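Side-chain contacts in extracellular solute-binding protein family 5 (Brucella melitensis, PDB 4ONY), which probably binds peptides or related solutes in the periplasm and hands them to an ABC transporter for import: residues T69-L73 and Y74-E78; R92-F96 and T97-L101; A196-R199 and D200-G203. All blocks are in the same frame, centred on the assembly; numbering follows the deposited sequence.

Interaction 1. Residues T69-L73 and Y74-E78; sequences TARGL and YNDGE
Arg71 lays its guanidinium edge against the carboxylate of Asp76, two nitrogens facing two oxygens. NE donates to Asp76 OD2 at 2.6 Å and NH2 to Asp76 OD1 at 3.0 Å, the second bond almost straight. The two flat groups are 24° apart, a moderate tilt compatible with side-on pairing, though OD2 is met from well above the carboxylate plane. The Arg71 chain, bent at chi2 and chi3, folds back to bring NE to OD2. NH2 has a second acceptor in Glu78 OE1 at 3.1 Å. That bond is also nearly straight and lies in the guanidinium plane, but the Glu78 carboxylate stands 85° to it and is approached from above its plane, so Glu78 gives single-atom contact where Asp76 gives a two-point grip. The three residues form a salt-bridge network in which two carboxylates share one arginine.

Asp76 is the buried, tightly held part. Its CG lies anti to the backbone N (chi1 -172°), which directs the carboxylate at residues 71 and 72. OD1 also accepts Glu78 N at 3.0 Å, closing an Asx turn. Glu78 N and Arg71 NH2 reach OD1 from the same face, on its anti and syn sides, and Phe79 N is a further donor. OD2 receives a weak bond from Gly72 N at 2.9 Å. The looser side is that of exposed Gly77 and partly exposed Glu78. A water beside Gly72 N and Tyr74 O, 3.3 Å from each, accepts from the first and donates weakly to the second.

The whole bend belongs to the loop between strands 46-52 and 88-90. Tyr74 meets Phe61 edge-to-face, Leu73 packs on Tyr229 of strand 226-231, and Arg71 N bonds Tyr256 OH on strand 251-257, a residue of the 1-ethoxy-2-(2-ethoxyethoxy)ethane pocket.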
loop_
_atom_site.group_PDB
_atom_site.type_symbol
_atom_site.label_atom_id
_atom_site.label_comp_id
_atom_site.label_asym_id
_atom_site.label_seq_id
_atom_site.Cartn_x
_atom_site.Cartn_y
_atom_site.Cartn_z
ATOM N N THR A 69 16.879 0.197 -10.038
ATOM C CA THR A 69 16.892 1.642 -10.178
ATOM C C THR A 69 17.004 2.329 -8.815
ATOM O O THR A 69 16.402 1.892 -7.858
ATOM C CB THR A 69 15.639 2.106 -10.929
ATOM O OG1 THR A 69 15.693 1.592 -12.280
ATOM C CG2 THR A 69 15.570 3.577 -10.976
ATOM N N ALA A 70 17.794 3.386 -8.734
ATOM C CA ALA A 70 18.011 4.065 -7.487
ATOM C C ALA A 70 16.714 4.586 -6.896
ATOM O O ALA A 70 15.827 4.992 -7.628
ATOM C CB ALA A 70 18.941 5.239 -7.661
ATOM N N ARG A 71 16.644 4.561 -5.578
ATOM C CA ARG A 71 15.552 5.131 -4.831
ATOM C C ARG A 71 15.641 6.652 -4.893
ATOM O O ARG A 71 16.725 7.223 -5.013
ATOM C CB ARG A 71 15.638 4.703 -3.341
ATOM C CG ARG A 71 15.473 3.209 -3.075
ATOM C CD ARG A 71 14.039 2.744 -3.213
ATOM N NE ARG A 71 13.224 3.500 -2.254
ATOM C CZ ARG A 71 13.059 3.199 -0.964
ATOM N NH1 ARG A 71 13.577 2.081 -0.449
ATOM N NH2 ARG A 71 12.322 4.006 -0.191
ATOM N N GLY A 72 14.495 7.288 -4.753
ATOM C CA GLY A 72 14.407 8.726 -4.521
ATOM C C GLY A 72 14.079 9.541 -5.781
ATOM O O GLY A 72 13.767 10.727 -5.672
ATOM N N LEU A 73 14.108 8.934 -6.951
ATOM C CA LEU A 73 13.945 9.689 -8.180
ATOM C C LEU A 73 12.484 10.029 -8.442
ATOM O O LEU A 73 12.158 11.169 -8.799
ATOM C CB LEU A 73 14.542 8.930 -9.372
ATOM C CG LEU A 73 16.036 8.674 -9.282
ATOM C CD1 LEU A 73 16.441 7.595 -10.283
ATOM C CD2 LEU A 73 16.811 9.954 -9.579
ATOM N N TYR A 74 11.630 9.028 -8.294
ATOM C CA TYR A 74 10.237 9.112 -8.653
ATOM C C TYR A 74 9.472 7.968 -7.947
ATOM O O TYR A 74 9.974 6.863 -7.822
ATOM C CB TYR A 74 10.058 8.977 -10.168
ATOM C CG TYR A 74 8.614 9.071 -10.596
ATOM C CD1 TYR A 74 7.983 10.303 -10.661
ATOM C CD2 TYR A 74 7.876 7.940 -10.891
ATOM C CE1 TYR A 74 6.659 10.414 -11.063
ATOM C CE2 TYR A 74 6.542 8.021 -11.260
ATOM C CZ TYR A 74 5.941 9.272 -11.331
ATOM O OH TYR A 74 4.646 9.391 -11.704
ATOM N N ASN A 75 8.284 8.244 -7.474
ATOM C CA ASN A 75 7.428 7.215 -6.834
ATOM C C ASN A 75 8.068 6.482 -5.663
ATOM O O ASN A 75 7.987 5.260 -5.543
ATOM C CB ASN A 75 7.001 6.173 -7.882
ATOM C CG ASN A 75 5.879 5.278 -7.365
ATOM O OD1 ASN A 75 5.167 5.657 -6.440
ATOM N ND2 ASN A 75 5.746 4.079 -7.927
ATOM N N ASP A 76 8.770 7.209 -4.826
ATOM C CA ASP A 76 9.478 6.569 -3.765
ATOM C C ASP A 76 8.559 6.551 -2.513
ATOM O O ASP A 76 8.006 7.570 -2.144
ATOM C CB ASP A 76 10.764 7.301 -3.487
ATOM C CG ASP A 76 11.636 6.550 -2.507
ATOM O OD1 ASP A 76 11.340 6.593 -1.282
ATOM O OD2 ASP A 76 12.629 5.936 -2.960
ATOM N N GLY A 77 8.438 5.377 -1.890
ATOM C CA GLY A 77 7.593 5.166 -0.707
ATOM C C GLY A 77 7.909 6.038 0.497
ATOM O O GLY A 77 7.016 6.468 1.195
ATOM N N GLU A 78 9.179 6.279 0.765
ATOM C CA GLU A 78 9.577 7.074 1.917
ATOM C C GLU A 78 9.825 8.509 1.524
ATOM O O GLU A 78 9.507 9.385 2.312
ATOM C CB GLU A 78 10.879 6.527 2.527
ATOM C CG GLU A 78 10.806 5.106 3.038
ATOM C CD GLU A 78 12.182 4.416 3.018
ATOM O OE1 GLU A 78 12.183 3.187 2.806
ATOM O OE2 GLU A 78 13.254 5.074 3.212
HETATM O O HOH W 1 12.081 5.302 -5.774
#

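Interaction 2. Residues R92-F96 and T97-L101; sequences RDEPF and TLYSL
Glu94 meets two hydroxyls, one at each carboxylate oxygen. Tyr99 OH donates to Glu94 OE2 at 2.6 Å, a short bond received on the syn lone pair. OE2 lies near the plane of the Tyr99 ring, at its edge, 3.2 Å from CE2, while the carboxylate is turned 56° from the ring. On the other oxygen, Thr97 OG1 comes within 2.8 Å of Glu94 OE1; its one proton could also serve the backbone oxygen of Asp24, and which acceptor takes it is not decided. The Glu94 chain runs extended beyond CG (chi2 -180°), which carries the carboxylate as far as the Tyr99 hydroxyl.

Backbone and water then fix these groups. Ala26 N bonds Glu94 OE1 and Leu27 N bonds Tyr99 OH, so the chain around residues 24-27 meets the buried polar atoms. One water accepts from Phe96 N at 2.7 Å and donates to Thr97 OG1 at 2.8 Å; another joins Glu94 O to Thr97 N.

On the apolar side, Phe96 CE1 touches Leu98 CD2 loosely, at 4.5 Å, near the plane of the ring. Both side chains rest on Met183 of helix 181-187 and on Arg90 of strand 88-90, an antiparallel partner of strand 97-108, into which loop 92-96 leads; their backbones pair with Met21 and Leu19.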
loop_
_atom_site.group_PDB
_atom_site.type_symbol
_atom_site.label_atom_id
_atom_site.label_comp_id
_atom_site.label_asym_id
_atom_site.label_seq_id
_atom_site.Cartn_x
_atom_site.Cartn_y
_atom_site.Cartn_z
ATOM N N ARG A 92 -0.908 13.799 1.825
ATOM C CA ARG A 92 -0.902 12.566 2.621
ATOM C C ARG A 92 -1.769 12.643 3.873
ATOM O O ARG A 92 -1.654 11.802 4.757
ATOM C CB ARG A 92 0.542 12.192 2.935
ATOM C CG ARG A 92 1.381 11.964 1.676
ATOM C CD ARG A 92 0.848 10.768 0.874
ATOM N NE ARG A 92 1.497 10.617 -0.434
ATOM C CZ ARG A 92 1.214 9.680 -1.335
ATOM N NH1 ARG A 92 0.242 8.799 -1.147
ATOM N NH2 ARG A 92 1.907 9.622 -2.450
ATOM N N ASP A 93 -2.644 13.663 3.938
ATOM C CA ASP A 93 -3.608 13.779 4.998
ATOM C C ASP A 93 -5.027 13.577 4.531
ATOM O O ASP A 93 -5.947 13.831 5.301
ATOM C CB ASP A 93 -3.496 15.158 5.669
ATOM C CG ASP A 93 -4.103 15.195 7.061
ATOM O OD1 ASP A 93 -4.085 14.203 7.786
ATOM O OD2 ASP A 93 -4.575 16.274 7.465
ATOM N N GLU A 94 -5.225 13.179 3.293
ATOM C CA GLU A 94 -6.557 12.923 2.743
ATOM C C GLU A 94 -6.574 11.589 2.005
ATOM O O GLU A 94 -5.545 11.141 1.574
ATOM C CB GLU A 94 -6.977 14.042 1.755
ATOM C CG GLU A 94 -6.978 15.414 2.391
ATOM C CD GLU A 94 -7.399 16.523 1.427
ATOM O OE1 GLU A 94 -8.515 16.384 0.834
ATOM O OE2 GLU A 94 -6.602 17.516 1.313
ATOM N N PRO A 95 -7.754 10.969 1.853
ATOM C CA PRO A 95 -7.789 9.700 1.141
ATOM C C PRO A 95 -7.192 9.738 -0.291
ATOM O O PRO A 95 -6.324 8.912 -0.614
ATOM C CB PRO A 95 -9.284 9.362 1.096
ATOM C CG PRO A 95 -9.853 10.036 2.331
ATOM C CD PRO A 95 -9.076 11.335 2.408
ATOM N N PHE A 96 -7.641 10.683 -1.108
ATOM C CA PHE A 96 -7.152 10.796 -2.475
ATOM C C PHE A 96 -7.475 12.189 -3.037
ATOM O O PHE A 96 -8.416 12.365 -3.833
ATOM C CB PHE A 96 -7.788 9.700 -3.344
ATOM C CG PHE A 96 -7.066 9.414 -4.652
ATOM C CD1 PHE A 96 -5.968 10.179 -5.102
ATOM C CD2 PHE A 96 -7.470 8.332 -5.442
ATOM C CE1 PHE A 96 -5.329 9.856 -6.325
ATOM C CE2 PHE A 96 -6.824 8.025 -6.634
ATOM C CZ PHE A 96 -5.753 8.769 -7.058
ATOM N N THR A 97 -6.662 13.158 -2.632
ATOM C CA THR A 97 -6.740 14.530 -3.126
ATOM C C THR A 97 -5.351 15.013 -3.566
ATOM O O THR A 97 -4.362 14.816 -2.864
ATOM C CB THR A 97 -7.270 15.473 -2.065
ATOM O OG1 THR A 97 -8.566 15.026 -1.621
ATOM C CG2 THR A 97 -7.403 16.924 -2.637
ATOM N N LEU A 98 -5.322 15.642 -4.732
ATOM C CA LEU A 98 -4.133 16.263 -5.317
ATOM C C LEU A 98 -4.226 17.779 -5.291
ATOM O O LEU A 98 -5.311 18.334 -5.504
ATOM C CB LEU A 98 -4.029 15.826 -6.766
ATOM C CG LEU A 98 -4.090 14.301 -7.047
ATOM C CD1 LEU A 98 -4.079 14.029 -8.533
ATOM C CD2 LEU A 98 -2.903 13.617 -6.398
ATOM N N TYR A 99 -3.102 18.456 -5.056
ATOM C CA TYR A 99 -3.018 19.919 -5.074
ATOM C C TYR A 99 -1.980 20.355 -6.115
ATOM O O TYR A 99 -1.240 19.515 -6.669
ATOM C CB TYR A 99 -2.674 20.475 -3.673
ATOM C CG TYR A 99 -3.785 20.253 -2.681
ATOM C CD1 TYR A 99 -4.832 21.138 -2.598
ATOM C CD2 TYR A 99 -3.820 19.094 -1.866
ATOM C CE1 TYR A 99 -5.919 20.918 -1.748
ATOM C CE2 TYR A 99 -4.866 18.870 -1.015
ATOM C CZ TYR A 99 -5.946 19.778 -0.972
ATOM O OH TYR A 99 -7.046 19.584 -0.133
ATOM N N SER A 100 -1.945 21.656 -6.397
ATOM C CA SER A 100 -1.091 22.224 -7.447
ATOM C C SER A 100 0.407 21.899 -7.259
ATOM O O SER A 100 0.917 21.871 -6.141
ATOM C CB SER A 100 -1.293 23.732 -7.531
ATOM O OG SER A 100 -2.647 24.009 -7.886
ATOM N N LEU A 101 1.079 21.547 -8.343
ATOM C CA LEU A 101 2.573 21.443 -8.332
ATOM C C LEU A 101 3.029 22.022 -9.674
ATOM O O LEU A 101 2.867 23.241 -9.881
ATOM C CB LEU A 101 3.036 20.021 -8.076
ATOM C CG LEU A 101 4.537 19.816 -7.858
ATOM C CD1 LEU A 101 4.983 20.581 -6.624
ATOM C CD2 LEU A 101 4.886 18.314 -7.754
HETATM O O HOH W 2 -4.452 11.954 -0.815
HETATM O O HOH W 3 -9.529 12.598 -0.599
#

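Interaction 3. Residues A196-R199 and D200-G203; sequences AINR and DTFG
A turn of Asx type, its bond to the residue two positions on weak, opens at Asn198 in the loop between helix 181-187 and strand 216-222, and leads into a single helix-like turn. The carbonyl oxygen of the Asn198 side chain takes two backbone amides: Asp200 N at 2.8 Å, a weak, bent bond, and Thr201 N at 3.2 Å, which is straighter. Thr201 N approaches OD1 from well above the carbonyl plane, 65° out of it, rather than along a lone pair. With chi1 at 178° the amide of Asn198 is swung beside its own carbonyl carbon, and OD1 can then face the amides that follow.

The backbone oxygen of the same residue works in parallel. Asn198 O accepts Phe202 N at 3.0 Å, the donor lying nearly along the C=O axis, and more weakly Thr201 N. These bonds from residues three and four positions on are those of one turn of helix, but the chain does not continue as a regular helix. A water donates to Asn198 O at 2.8 Å and lies 3.0 Å from Thr201 OG1, which chi1 of 64° brings round to the side of Asn198 O. This polar side, with Asn198, Asp200 and Thr201, is exposed.

The inward side is apolar. Ile197 CG2 meets Phe202 CD1 at 3.8 Å, approaching the ring obliquely, and both residues pack on Ile142 of helix 133-146; Phe202 also touches Asn59 and Val62. Arg199, extended from CG to NE, reaches the same helix, touching Ile142, with salt bridges from NH2 to Glu145 and from NH1 to Asp141. Lys146 NZ, at the end of that helix, bonds the backbone oxygens of Arg199 and Phe202.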
loop_
_atom_site.group_PDB
_atom_site.type_symbol
_atom_site.label_atom_id
_atom_site.label_comp_id
_atom_site.label_asym_id
_atom_site.label_seq_id
_atom_site.Cartn_x
_atom_site.Cartn_y
_atom_site.Cartn_z
ATOM N N ALA A 196 16.624 17.881 -22.574
ATOM C CA ALA A 196 17.726 17.197 -21.912
ATOM C C ALA A 196 17.807 15.698 -22.168
ATOM O O ALA A 196 18.658 15.046 -21.577
ATOM C CB ALA A 196 17.635 17.421 -20.414
ATOM N N ILE A 197 16.878 15.126 -22.929
ATOM C CA ILE A 197 16.841 13.687 -23.111
ATOM C C ILE A 197 17.252 13.354 -24.555
ATOM O O ILE A 197 16.713 13.899 -25.504
ATOM C CB ILE A 197 15.450 13.133 -22.775
ATOM C CG1 ILE A 197 15.300 13.042 -21.271
ATOM C CG2 ILE A 197 15.246 11.746 -23.365
ATOM C CD1 ILE A 197 13.880 12.892 -20.791
ATOM N N ASN A 198 18.187 12.443 -24.691
ATOM C CA ASN A 198 18.528 11.855 -26.008
ATOM C C ASN A 198 17.571 10.718 -26.212
ATOM O O ASN A 198 17.660 9.700 -25.553
ATOM C CB ASN A 198 19.970 11.325 -26.046
ATOM C CG ASN A 198 20.340 10.669 -27.381
ATOM O OD1 ASN A 198 19.527 10.066 -28.078
ATOM N ND2 ASN A 198 21.598 10.798 -27.741
ATOM N N ARG A 199 16.679 10.895 -27.156
ATOM C CA ARG A 199 15.647 9.936 -27.404
ATOM C C ARG A 199 16.159 8.561 -27.814
ATOM O O ARG A 199 15.540 7.538 -27.494
ATOM C CB ARG A 199 14.722 10.484 -28.474
ATOM C CG ARG A 199 13.398 9.769 -28.496
ATOM C CD ARG A 199 12.457 10.421 -29.478
ATOM N NE ARG A 199 11.255 9.596 -29.552
ATOM C CZ ARG A 199 10.012 10.044 -29.386
ATOM N NH1 ARG A 199 9.772 11.340 -29.228
ATOM N NH2 ARG A 199 9.001 9.182 -29.440
ATOM N N ASP A 200 17.250 8.545 -28.567
ATOM C CA ASP A 200 17.798 7.286 -29.048
ATOM C C ASP A 200 18.326 6.486 -27.883
ATOM O O ASP A 200 18.149 5.279 -27.871
ATOM C CB ASP A 200 18.920 7.496 -30.039
ATOM C CG ASP A 200 18.440 8.127 -31.318
ATOM O OD1 ASP A 200 17.246 7.979 -31.629
ATOM O OD2 ASP A 200 19.257 8.788 -32.003
ATOM N N THR A 201 18.907 7.135 -26.872
ATOM C CA THR A 201 19.404 6.351 -25.732
ATOM C C THR A 201 18.439 6.208 -24.561
ATOM O O THR A 201 18.715 5.451 -23.648
ATOM C CB THR A 201 20.780 6.839 -25.228
ATOM O OG1 THR A 201 20.653 8.147 -24.735
ATOM C CG2 THR A 201 21.845 6.790 -26.379
ATOM N N PHE A 202 17.318 6.917 -24.566
ATOM C CA PHE A 202 16.340 6.783 -23.498
ATOM C C PHE A 202 15.852 5.346 -23.506
ATOM O O PHE A 202 15.435 4.807 -24.551
ATOM C CB PHE A 202 15.188 7.741 -23.711
ATOM C CG PHE A 202 14.175 7.740 -22.581
ATOM C CD1 PHE A 202 14.311 8.600 -21.535
ATOM C CD2 PHE A 202 13.088 6.874 -22.586
ATOM C CE1 PHE A 202 13.397 8.627 -20.500
ATOM C CE2 PHE A 202 12.156 6.909 -21.550
ATOM C CZ PHE A 202 12.313 7.792 -20.508
ATOM N N GLY A 203 15.950 4.697 -22.358
ATOM C CA GLY A 203 15.723 3.259 -22.331
ATOM C C GLY A 203 16.937 2.509 -21.846
ATOM O O GLY A 203 16.783 1.432 -21.253
HETATM O O HOH W 4 18.586 9.326 -22.884
#

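In the fold
All three contacts are local turns that follow one another along the chain without touching: the nearest atoms of interactions 1 and 2 are about 6 Å apart, those of 2 and 3 about 17 Å. Interaction 2 is the buried one and relies on hydroxyls around one carboxylate. Interaction 1 is partly buried and built on a salt-bridge network. Interaction 3 lies at the surface, its centre about 32 Å from the centre of the chain, where a side-chain amide and backbone groups shape the turn. Strands 226-231 and 251-257 support the first and helix 133-146 the third; helix 181-187, on which interaction 2 packs, precedes the loop that holds interaction 3.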